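Side-chain contacts in substrate binding periplasmic protein (PDB 3LOP), which probably captures amino acids such as leucine, which is bound in this structure, in the periplasm for delivery to a transporter: residues A[265-270]-A[288-293]; A[319-324]-A[329-334]. All coordinates share one frame; numbering follows the deposited sequence.

Overall arrangement
The two contacts, whose centres lie about 17 Å apart, show how the chemistry of packing follows place in the fold. Contact 1 is a buried meeting of helices 263-275 and 284-303, carried by two phenylalanine rings and the shaft of a glutamate, with no hydrogen bond between its segments. Contact 2 closes a short beta hairpin, partly buried: backbone bonds join its strands, with apolar groups packed on one side and carboxylates, an arginine and ordered waters on the other. Helix 284-303 serves both, giving Phe-290 to contact 1 and backing the hairpin of contact 2. Its Lys-294 joins them chemically, pairing with Glu-267 and with the backbone oxygen of Val-324.

Contact 1: A[265-270]-A[288-293]; sequences IREFNR and EGFVAA
Phe-268 and Phe-290 meet between helices 263-275 and 284-303, and their rings supply most of the apolar contact. The planes are inclined at 52° with centroids 5.2 Å apart, an oblique pairing. Phe-268 brings one corner of its ring, CD2, over a face of the Phe-290 ring, 3.7 Å from CD1 of Phe-290. With CG set anti to the backbone N (chi1 -168°), Phe-290 reaches across to the backbone of the facing helix. There a CH-pi contact forms: CA of Phe-268 stands over the face of the Phe-290 ring, 4.2 Å from its centroid. Tyr-32 of helix 19-38 adds an edge-to-face partner to Phe-290, while Phe-268 also packs on Leu-31 of that helix.

The polar side chain in the contact is Glu-267, which meets the far end of the Phe-290 ring. CG of Glu-267 lies 4.0 Å from CZ of Phe-290, and the extended chain beyond it carries OE1 to within 4.0 Å of CE2 of Phe-290. Carboxylate and ring planes are almost perpendicular, at 88°. The two oxygens have other polar partners: OE1 makes a salt bridge with Lys-294 and OE2 a hydrogen bond with Trp-35.

No hydrogen bond links the two segments, so their association rests on van der Waals and CH-pi contact. The polar partners of Glu-267 hold its carboxylate beside the Phe-290 ring, where Lys-294 and a manganese ion about 4 Å from the Glu-267 side chain would probably both help to stabilise its negative charge.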
ATOM      1  N   ILE A 265       6.290  -9.445  12.159  1.00  3.22           N
ATOM      2  CA  ILE A 265       4.975  -9.950  12.529  1.00  2.51           C
ATOM      3  C   ILE A 265       4.960 -10.253  14.023  1.00  3.80           C
ATOM      4  O   ILE A 265       3.969  -9.991  14.711  1.00  3.25           O
ATOM      5  CB  ILE A 265       4.616 -11.217  11.716  1.00  2.44           C
ATOM      6  CG1 ILE A 265       4.648 -10.889  10.217  1.00  3.05           C
ATOM      7  CG2 ILE A 265       3.239 -11.730  12.117  1.00  3.34           C
ATOM      8  CD1 ILE A 265       3.790  -9.682   9.803  1.00  2.97           C
ATOM      9  N   ARG A 266       6.063 -10.794  14.532  1.00  3.03           N
ATOM     10  CA  ARG A 266       6.133 -11.078  15.956  1.00  4.39           C
ATOM     11  C   ARG A 266       6.061  -9.780  16.753  1.00  3.43           C
ATOM     12  O   ARG A 266       5.367  -9.717  17.767  1.00  4.33           O
ATOM     13  CB  ARG A 266       7.403 -11.865  16.308  1.00  4.18           C
ATOM     14  CG  ARG A 266       7.247 -13.353  16.019  1.00  5.61           C
ATOM     15  CD  ARG A 266       8.336 -14.215  16.638  1.00  7.96           C
ATOM     16  NE  ARG A 266       9.600 -14.157  15.912  1.00  9.55           N
ATOM     17  CZ  ARG A 266      10.649 -13.435  16.288  1.00  8.57           C
ATOM     18  NH1 ARG A 266      10.591 -12.698  17.388  1.00  8.68           N
ATOM     19  NH2 ARG A 266      11.764 -13.465  15.570  1.00  7.84           N
ATOM     20  N   GLU A 267       6.755  -8.739  16.296  1.00  2.59           N
ATOM     21  CA  GLU A 267       6.707  -7.471  17.019  1.00  3.33           C
ATOM     22  C   GLU A 267       5.301  -6.873  16.969  1.00  3.18           C
ATOM     23  O   GLU A 267       4.826  -6.293  17.947  1.00  3.46           O
ATOM     24  CB  GLU A 267       7.722  -6.462  16.460  1.00  3.28           C
ATOM     25  CG  GLU A 267       7.861  -5.242  17.382  1.00  3.21           C
ATOM     26  CD  GLU A 267       8.745  -4.135  16.841  1.00  5.39           C
ATOM     27  OE1 GLU A 267       9.285  -4.272  15.723  1.00  4.80           O
ATOM     28  OE2 GLU A 267       8.895  -3.114  17.548  1.00  6.08           O
ATOM     29  N   PHE A 268       4.635  -7.020  15.827  1.00  2.84           N
ATOM     30  CA  PHE A 268       3.281  -6.506  15.669  1.00  3.13           C
ATOM     31  C   PHE A 268       2.360  -7.177  16.688  1.00  3.26           C
ATOM     32  O   PHE A 268       1.596  -6.506  17.376  1.00  3.89           O
ATOM     33  CB  PHE A 268       2.781  -6.772  14.240  1.00  2.73           C
ATOM     34  CG  PHE A 268       1.432  -6.170  13.936  1.00  2.73           C
ATOM     35  CD1 PHE A 268       0.263  -6.734  14.442  1.00  4.06           C
ATOM     36  CD2 PHE A 268       1.333  -5.043  13.123  1.00  3.30           C
ATOM     37  CE1 PHE A 268      -0.987  -6.186  14.140  1.00  4.53           C
ATOM     38  CE2 PHE A 268       0.091  -4.488  12.816  1.00  4.15           C
ATOM     39  CZ  PHE A 268      -1.071  -5.062  13.326  1.00  5.24           C
ATOM     40  N   ASN A 269       2.448  -8.500  16.792  1.00  3.35           N
ATOM     41  CA  ASN A 269       1.609  -9.229  17.736  1.00  4.54           C
ATOM     42  C   ASN A 269       1.951  -8.909  19.184  1.00  4.82           C
ATOM     43  O   ASN A 269       1.059  -8.835  20.030  1.00  5.36           O
ATOM     44  CB  ASN A 269       1.700 -10.738  17.487  1.00  6.23           C
ATOM     45  CG  ASN A 269       0.927 -11.163  16.259  1.00  7.11           C
ATOM     46  OD1 ASN A 269      -0.105 -10.572  15.935  1.00  9.50           O
ATOM     47  ND2 ASN A 269       1.406 -12.192  15.579  1.00  8.10           N
ATOM     48  N   ARG A 270       3.235  -8.720  19.478  1.00  4.22           N
ATOM     49  CA  ARG A 270       3.632  -8.378  20.840  1.00  3.94           C
ATOM     50  C   ARG A 270       3.122  -6.976  21.165  1.00  4.85           C
ATOM     51  O   ARG A 270       2.646  -6.717  22.270  1.00  4.78           O
ATOM     52  CB  ARG A 270       5.158  -8.432  21.007  1.00  4.75           C
ATOM     53  CG  ARG A 270       5.775  -9.838  20.998  1.00  5.89           C
ATOM     54  CD  ARG A 270       5.083 -10.777  21.983  1.00  7.21           C
ATOM     55  NE  ARG A 270       3.988 -11.512  21.351  1.00  9.40           N
ATOM     56  CZ  ARG A 270       2.831 -11.805  21.942  1.00 10.62           C
ATOM     57  NH1 ARG A 270       2.599 -11.425  23.188  1.00 13.99           N
ATOM     58  NH2 ARG A 270       1.905 -12.491  21.282  1.00 13.61           N
ATOM     59  N   GLU A 288       1.801  -2.661   6.887  1.00  3.32           N
ATOM     60  CA  GLU A 288       2.378  -1.581   6.093  1.00  3.61           C
ATOM     61  C   GLU A 288       2.436  -0.299   6.932  1.00  2.14           C
ATOM     62  O   GLU A 288       3.424   0.428   6.903  1.00  3.85           O
ATOM     63  CB  GLU A 288       1.541  -1.343   4.829  1.00  3.68           C
ATOM     64  CG  GLU A 288       2.188  -0.397   3.827  1.00  5.91           C
ATOM     65  CD  GLU A 288       1.364  -0.221   2.560  1.00  7.76           C
ATOM     66  OE1 GLU A 288       0.549  -1.115   2.245  1.00 10.50           O
ATOM     67  OE2 GLU A 288       1.543   0.806   1.872  1.00  7.39           O
ATOM     68  N   GLY A 289       1.374  -0.033   7.689  1.00  1.64           N
ATOM     69  CA  GLY A 289       1.346   1.155   8.526  1.00  2.08           C
ATOM     70  C   GLY A 289       2.343   1.060   9.669  1.00  2.63           C
ATOM     71  O   GLY A 289       2.997   2.045  10.026  1.00  3.28           O
ATOM     72  N   PHE A 290       2.439  -0.131  10.251  1.00  2.70           N
ATOM     73  CA  PHE A 290       3.355  -0.422  11.354  1.00  2.82           C
ATOM     74  C   PHE A 290       4.794  -0.183  10.877  1.00  3.14           C
ATOM     75  O   PHE A 290       5.585   0.497  11.542  1.00  3.97           O
ATOM     76  CB  PHE A 290       3.160  -1.889  11.764  1.00  3.02           C
ATOM     77  CG  PHE A 290       3.825  -2.281  13.060  1.00  3.00           C
ATOM     78  CD1 PHE A 290       3.196  -2.054  14.281  1.00  3.36           C
ATOM     79  CD2 PHE A 290       5.050  -2.935  13.052  1.00  4.79           C
ATOM     80  CE1 PHE A 290       3.781  -2.483  15.480  1.00  3.36           C
ATOM     81  CE2 PHE A 290       5.644  -3.366  14.243  1.00  4.17           C
ATOM     82  CZ  PHE A 290       5.008  -3.140  15.457  1.00  3.07           C
ATOM     83  N   VAL A 291       5.117  -0.739   9.713  1.00  2.98           N
ATOM     84  CA  VAL A 291       6.450  -0.607   9.128  1.00  2.80           C
ATOM     85  C   VAL A 291       6.794   0.842   8.789  1.00  2.43           C
ATOM     86  O   VAL A 291       7.900   1.306   9.071  1.00  2.64           O
ATOM     87  CB  VAL A 291       6.575  -1.490   7.858  1.00  3.44           C
ATOM     88  CG1 VAL A 291       7.835  -1.139   7.083  1.00  4.66           C
ATOM     89  CG2 VAL A 291       6.618  -2.961   8.258  1.00  3.17           C
ATOM     90  N   ALA A 292       5.852   1.558   8.185  1.00  2.90           N
ATOM     91  CA  ALA A 292       6.099   2.950   7.830  1.00  1.81           C
ATOM     92  C   ALA A 292       6.376   3.763   9.088  1.00  2.96           C
ATOM     93  O   ALA A 292       7.305   4.575   9.128  1.00  2.65           O
ATOM     94  CB  ALA A 292       4.905   3.523   7.084  1.00  3.43           C
ATOM     95  N   ALA A 293       5.574   3.531  10.123  1.00  2.38           N
ATOM     96  CA  ALA A 293       5.745   4.246  11.381  1.00  3.42           C
ATOM     97  C   ALA A 293       7.105   3.954  12.007  1.00  3.23           C
ATOM     98  O   ALA A 293       7.755   4.856  12.530  1.00  3.67           O
ATOM     99  CB  ALA A 293       4.629   3.875  12.353  1.00  3.67           C
TER

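Contact 2: A[319-324]-A[329-334]; sequences LRDYDV and TVDFTD
OD1 of Asp-321 accepts from two waters, each at 2.6 Å: one also donates to Asp-331 OD2, bridging two carboxylates whose like charges would otherwise probably repel, and the other is hydrogen-bonded to Thr-329 OG1. OD1 of Asp-331 is gripped twice from Thr-333, by its backbone N at 2.9 Å, which comes from above the carboxylate plane and makes an Asx turn, and by its OG1, which meets the syn lone pair. A bend at chi2 of Arg-320 (59°) folds its chain alongside this carboxylate, with CD 3.1 Å from Asp-331 OD1. Arg-320 NE lies 3.6 Å from Asp-331 OD2, which sits over the guanidinium face, so this salt bridge works through charge alone. By contrast, Arg-320 NH1 donates to Asp-321 OD2 at 2.6 Å within the guanidinium plane, and one water joins Arg-320 NE to Thr-333 OG1.

These groups ornament an antiparallel beta hairpin, in which Tyr-322 and Val-330 exchange two backbone bonds and Asp-321 with Tyr-322 opposite Val-330 forms a G1 beta bulge. Farther along, Phe-332 N donates to Leu-319 O at 2.9 Å.

Beneath the hairpin, Leu-319 CD1 touches Phe-332 CD2 at 3.8 Å. CG1 of Val-330 rests over one face of the Phe-332 ring, which also meets Phe-119 edge-to-face.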
ATOM      1  N   LEU A 319      19.090   7.110   5.708  1.00  9.03           N
ATOM      2  CA  LEU A 319      18.841   5.756   6.191  1.00  7.95           C
ATOM      3  C   LEU A 319      19.431   4.817   5.141  1.00  7.25           C
ATOM      4  O   LEU A 319      18.975   4.801   3.995  1.00  7.38           O
ATOM      5  CB  LEU A 319      17.335   5.488   6.334  1.00  8.78           C
ATOM      6  CG  LEU A 319      16.579   6.204   7.457  1.00  9.55           C
ATOM      7  CD1 LEU A 319      15.136   5.722   7.465  1.00 11.48           C
ATOM      8  CD2 LEU A 319      17.233   5.921   8.805  1.00 11.75           C
ATOM      9  N   ARG A 320      20.448   4.050   5.526  1.00  8.14           N
ATOM     10  CA  ARG A 320      21.102   3.121   4.605  1.00  8.44           C
ATOM     11  C   ARG A 320      20.971   1.696   5.120  1.00  8.87           C
ATOM     12  O   ARG A 320      21.744   1.256   5.970  1.00  9.54           O
ATOM     13  CB  ARG A 320      22.586   3.485   4.451  1.00 10.23           C
ATOM     14  CG  ARG A 320      23.352   2.676   3.392  1.00 12.20           C
ATOM     15  CD  ARG A 320      22.723   2.838   2.022  1.00 14.10           C
ATOM     16  NE  ARG A 320      23.661   2.643   0.913  1.00 15.13           N
ATOM     17  CZ  ARG A 320      24.164   1.475   0.525  1.00 13.23           C
ATOM     18  NH1 ARG A 320      23.835   0.354   1.152  1.00 15.97           N
ATOM     19  NH2 ARG A 320      24.985   1.427  -0.514  1.00 12.35           N
ATOM     20  N   ASP A 321      19.976   0.987   4.602  1.00  7.21           N
ATOM     21  CA  ASP A 321      19.704  -0.394   4.980  1.00  7.16           C
ATOM     22  C   ASP A 321      19.274  -0.563   6.434  1.00  7.12           C
ATOM     23  O   ASP A 321      19.701  -1.498   7.116  1.00  7.04           O
ATOM     24  CB  ASP A 321      20.921  -1.278   4.694  1.00  8.20           C
ATOM     25  CG  ASP A 321      21.409  -1.150   3.265  1.00  9.79           C
ATOM     26  OD1 ASP A 321      20.585  -1.286   2.335  1.00 10.87           O
ATOM     27  OD2 ASP A 321      22.619  -0.917   3.073  1.00  9.38           O
ATOM     28  N   TYR A 322      18.428   0.344   6.912  1.00  5.33           N
ATOM     29  CA  TYR A 322      17.925   0.234   8.273  1.00  5.65           C
ATOM     30  C   TYR A 322      17.005  -0.987   8.294  1.00  4.75           C
ATOM     31  O   TYR A 322      16.080  -1.089   7.486  1.00  4.91           O
ATOM     32  CB  TYR A 322      17.147   1.496   8.661  1.00  4.19           C
ATOM     33  CG  TYR A 322      16.300   1.313   9.895  1.00  5.78           C
ATOM     34  CD1 TYR A 322      16.875   0.959  11.116  1.00  5.57           C
ATOM     35  CD2 TYR A 322      14.916   1.447   9.830  1.00  7.44           C
ATOM     36  CE1 TYR A 322      16.086   0.740  12.242  1.00  6.28           C
ATOM     37  CE2 TYR A 322      14.120   1.231  10.945  1.00  7.73           C
ATOM     38  CZ  TYR A 322      14.708   0.875  12.146  1.00  8.34           C
ATOM     39  OH  TYR A 322      13.907   0.648  13.243  1.00  9.97           O
ATOM     40  N   ASP A 323      17.264  -1.904   9.223  1.00  6.07           N
ATOM     41  CA  ASP A 323      16.497  -3.145   9.352  1.00  5.59           C
ATOM     42  C   ASP A 323      15.303  -2.979  10.293  1.00  5.86           C
ATOM     43  O   ASP A 323      15.478  -2.791  11.496  1.00  5.41           O
ATOM     44  CB  ASP A 323      17.415  -4.248   9.894  1.00  6.14           C
ATOM     45  CG  ASP A 323      16.869  -5.648   9.662  1.00  7.89           C
ATOM     46  OD1 ASP A 323      15.638  -5.816   9.549  1.00  7.82           O
ATOM     47  OD2 ASP A 323      17.686  -6.592   9.605  1.00 13.03           O
ATOM     48  N   VAL A 324      14.096  -3.056   9.740  1.00  4.98           N
ATOM     49  CA  VAL A 324      12.875  -2.930  10.529  1.00  7.41           C
ATOM     50  C   VAL A 324      12.629  -4.257  11.250  1.00  5.92           C
ATOM     51  O   VAL A 324      11.842  -4.337  12.199  1.00  5.84           O
ATOM     52  CB  VAL A 324      11.674  -2.600   9.613  1.00  8.76           C
ATOM     53  CG1 VAL A 324      10.401  -2.507  10.425  1.00 12.03           C
ATOM     54  CG2 VAL A 324      11.930  -1.290   8.882  1.00 11.31           C
ATOM     55  N   THR A 329      14.919  -4.324   5.028  1.00  5.92           N
ATOM     56  CA  THR A 329      15.700  -3.103   5.147  1.00  6.63           C
ATOM     57  C   THR A 329      15.238  -1.986   4.233  1.00  5.82           C
ATOM     58  O   THR A 329      14.669  -2.227   3.171  1.00  5.97           O
ATOM     59  CB  THR A 329      17.180  -3.388   4.856  1.00  7.98           C
ATOM     60  OG1 THR A 329      17.302  -3.988   3.560  1.00  9.54           O
ATOM     61  CG2 THR A 329      17.750  -4.335   5.900  1.00  8.16           C
ATOM     62  N   VAL A 330      15.506  -0.756   4.658  1.00  5.67           N
ATOM     63  CA  VAL A 330      15.135   0.422   3.898  1.00  6.53           C
ATOM     64  C   VAL A 330      16.367   1.279   3.623  1.00  6.73           C
ATOM     65  O   VAL A 330      17.145   1.579   4.530  1.00  6.99           O
ATOM     66  CB  VAL A 330      14.094   1.257   4.669  1.00  8.40           C
ATOM     67  CG1 VAL A 330      13.687   2.469   3.854  1.00  9.69           C
ATOM     68  CG2 VAL A 330      12.883   0.395   4.996  1.00 11.08           C
ATOM     69  N   ASP A 331      16.546   1.651   2.361  1.00  5.92           N
ATOM     70  CA  ASP A 331      17.668   2.485   1.946  1.00  6.30           C
ATOM     71  C   ASP A 331      17.123   3.665   1.147  1.00  6.65           C
ATOM     72  O   ASP A 331      16.689   3.500   0.005  1.00  7.80           O
ATOM     73  CB  ASP A 331      18.641   1.663   1.090  1.00  6.76           C
ATOM     74  CG  ASP A 331      19.736   2.509   0.465  1.00  9.13           C
ATOM     75  OD1 ASP A 331      19.931   3.656   0.914  1.00  9.95           O
ATOM     76  OD2 ASP A 331      20.408   2.020  -0.472  1.00 11.10           O
ATOM     77  N   PHE A 332      17.139   4.852   1.753  1.00  5.86           N
ATOM     78  CA  PHE A 332      16.641   6.051   1.084  1.00  7.17           C
ATOM     79  C   PHE A 332      17.751   6.894   0.467  1.00  9.68           C
ATOM     80  O   PHE A 332      17.488   7.988  -0.028  1.00 12.28           O
ATOM     81  CB  PHE A 332      15.855   6.942   2.059  1.00  6.84           C
ATOM     82  CG  PHE A 332      14.535   6.371   2.502  1.00  5.88           C
ATOM     83  CD1 PHE A 332      13.657   5.790   1.588  1.00  6.37           C
ATOM     84  CD2 PHE A 332      14.139   6.480   3.830  1.00  6.54           C
ATOM     85  CE1 PHE A 332      12.401   5.331   1.995  1.00  5.54           C
ATOM     86  CE2 PHE A 332      12.884   6.025   4.248  1.00  7.22           C
ATOM     87  CZ  PHE A 332      12.015   5.451   3.326  1.00  8.32           C
ATOM     88  N   THR A 333      18.988   6.404   0.492  1.00 10.56           N
ATOM     89  CA  THR A 333      20.094   7.180  -0.069  1.00 11.41           C
ATOM     90  C   THR A 333      19.989   7.344  -1.585  1.00 11.99           C
ATOM     91  O   THR A 333      20.502   8.314  -2.145  1.00 14.52           O
ATOM     92  CB  THR A 333      21.470   6.572   0.298  1.00 12.35           C
ATOM     93  OG1 THR A 333      21.586   5.253  -0.245  1.00 12.83           O
ATOM     94  CG2 THR A 333      21.630   6.517   1.809  1.00 12.40           C
ATOM     95  N   ASP A 334      19.329   6.394  -2.242  1.00 11.77           N
ATOM     96  CA  ASP A 334      19.117   6.452  -3.687  1.00 11.77           C
ATOM     97  C   ASP A 334      17.650   6.831  -3.870  1.00 11.13           C
ATOM     98  O   ASP A 334      16.765   5.986  -3.737  1.00 11.68           O
ATOM     99  CB  ASP A 334      19.379   5.085  -4.328  1.00 12.91           C
ATOM    100  CG  ASP A 334      19.168   5.097  -5.832  1.00 15.79           C
ATOM    101  OD1 ASP A 334      18.736   6.143  -6.367  1.00 15.76           O
ATOM    102  OD2 ASP A 334      19.433   4.062  -6.480  1.00 19.15           O
TER
HETATM  103  O   HOH W   1      24.242   4.897  -0.434  1.00 20.26           O
HETATM  104  O   HOH W   2      17.990  -1.772   2.201  1.00 14.16           O
HETATM  105  O   HOH W   3      20.816  -0.682  -0.224  1.00 14.80           O